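Local coordinates for ribosomal protein S2-related protein (Deinococcus radiodurans, PDB 2JH3), which binds a 4Fe-4S cluster and, with a chelatase-like fold, may act as a sirohydrochlorin ferrochelatase, at residues G94-T98 with G99-R103. Sequence-based numbering, arbitrary orientation.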
loop_
_atom_site.group_PDB
_atom_site.type_symbol
_atom_site.label_atom_id
_atom_site.label_comp_id
_atom_site.label_asym_id
_atom_site.label_seq_id
_atom_site.Cartn_x
_atom_site.Cartn_y
_atom_site.Cartn_z
ATOM N N GLY A 94 -28.069 7.654 26.201
ATOM C CA GLY A 94 -28.043 8.072 27.631
ATOM C C GLY A 94 -27.710 6.988 28.644
ATOM O O GLY A 94 -27.283 5.880 28.294
ATOM N N PRO A 95 -27.841 7.336 29.928
ATOM C CA PRO A 95 -27.474 6.516 31.055
ATOM C C PRO A 95 -27.854 5.083 30.920
ATOM O O PRO A 95 -28.994 4.781 30.636
ATOM C CB PRO A 95 -28.254 7.180 32.201
ATOM C CG PRO A 95 -27.996 8.636 31.898
ATOM C CD PRO A 95 -28.323 8.669 30.399
ATOM N N VAL A 96 -26.872 4.220 31.088
ATOM C CA VAL A 96 -27.094 2.800 31.210
ATOM C C VAL A 96 -27.142 2.456 32.716
ATOM O O VAL A 96 -26.189 2.695 33.458
ATOM C CB VAL A 96 -25.951 1.990 30.576
ATOM C CG1 VAL A 96 -26.137 0.465 30.755
ATOM C CG2 VAL A 96 -25.804 2.355 29.104
ATOM N N PRO A 97 -28.226 1.826 33.157
ATOM C CA PRO A 97 -28.377 1.521 34.574
ATOM C C PRO A 97 -27.604 0.317 34.952
ATOM O O PRO A 97 -27.238 -0.466 34.083
ATOM C CB PRO A 97 -29.857 1.228 34.676
ATOM C CG PRO A 97 -30.200 0.680 33.335
ATOM C CD PRO A 97 -29.413 1.442 32.378
ATOM N N THR A 98 -27.330 0.157 36.241
ATOM C CA THR A 98 -26.670 -1.046 36.752
ATOM C C THR A 98 -27.459 -2.228 36.231
ATOM O O THR A 98 -28.664 -2.176 36.184
ATOM C CB THR A 98 -26.657 -1.046 38.312
ATOM O OG1 THR A 98 -25.956 0.111 38.774
ATOM C CG2 THR A 98 -26.012 -2.285 38.900
ATOM N N GLY A 99 -26.779 -3.267 35.755
ATOM C CA GLY A 99 -27.506 -4.397 35.214
ATOM C C GLY A 99 -27.782 -4.387 33.702
ATOM O O GLY A 99 -28.248 -5.407 33.147
ATOM N N GLY A 100 -27.568 -3.242 33.054
ATOM C CA GLY A 100 -27.488 -3.176 31.598
ATOM C C GLY A 100 -28.773 -2.875 30.863
ATOM O O GLY A 100 -29.790 -2.666 31.446
ATOM N N VAL A 101 -28.618 -2.727 29.564
ATOM C CA VAL A 101 -29.666 -2.564 28.564
ATOM C C VAL A 101 -29.779 -3.900 27.813
ATOM O O VAL A 101 -28.780 -4.429 27.310
ATOM C CB VAL A 101 -29.253 -1.501 27.561
ATOM C CG1 VAL A 101 -30.249 -1.429 26.398
ATOM C CG2 VAL A 101 -29.200 -0.162 28.232
ATOM N N VAL A 102 -30.993 -4.435 27.773
ATOM C CA VAL A 102 -31.249 -5.726 27.183
ATOM C C VAL A 102 -32.032 -5.525 25.872
ATOM O O VAL A 102 -32.979 -4.731 25.839
ATOM C CB VAL A 102 -32.032 -6.635 28.174
ATOM C CG1 VAL A 102 -32.537 -7.880 27.461
ATOM C CG2 VAL A 102 -31.162 -7.029 29.324
ATOM N N ARG A 103 -31.598 -6.199 24.792
ATOM C CA ARG A 103 -32.240 -6.110 23.492
ATOM C C ARG A 103 -32.252 -7.501 22.824
ATOM O O ARG A 103 -31.388 -8.346 23.063
ATOM C CB ARG A 103 -31.524 -5.149 22.517
ATOM C CG ARG A 103 -31.471 -3.671 22.933
ATOM C CD ARG A 103 -32.787 -2.945 22.713
ATOM N NE ARG A 103 -32.768 -1.535 23.146
ATOM C CZ ARG A 103 -33.139 -1.108 24.347
ATOM N NH1 ARG A 103 -33.578 -1.952 25.279
ATOM N NH2 ARG A 103 -33.100 0.178 24.614
#
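Gly100 N donates a hydrogen bond to Pro97 O (3.0 Å), closing a type II beta turn that runs from Pro97 to Gly100 through Thr98 and Gly99. The bond is fairly straight at the hydrogen (162°), but the donor stands tilted from the plane of the Pro97 carbonyl. Gly99 has the positive phi (93°) characteristic of the third position of a type II turn; a beta carbon here would be jammed against Thr98 O, which suits the position to glycine. The CB of Thr98 is directed away from residues 99-103, although it still touches them. With OG1 beside the backbone N (chi1 -60°), the methyl CG2 falls anti to that N and comes to 3.4 Å from Gly99 N; OG1 is hydrogen-bonded to Arg114. Beside the turn, the residues before and after it meet through apolar contacts. Val96 reaches across with CG1, which touches both Gly100 CA and Val101 CG2 (each at 4.0 Å), the two valine side chains crossing at about a right angle. The pyrrolidine ring of Pro97 adds a looser contact, its CD lying 4.5 Å from Val101 CG2. Farther along, the other methyl of Val101, CG1, lies over one face of the Arg103 guanidinium, near its rim. The turn thus leads the loop that follows helix 78-88 into strand 101-105, one of the two edge strands of its sheet within this chain, which pairs antiparallel with strand 108-112 through Val101 with Tyr112 and Arg103 with Val110; Val96 also packs on Tyr112, and Gly99 O accepts a hydrogen bond from Arg111.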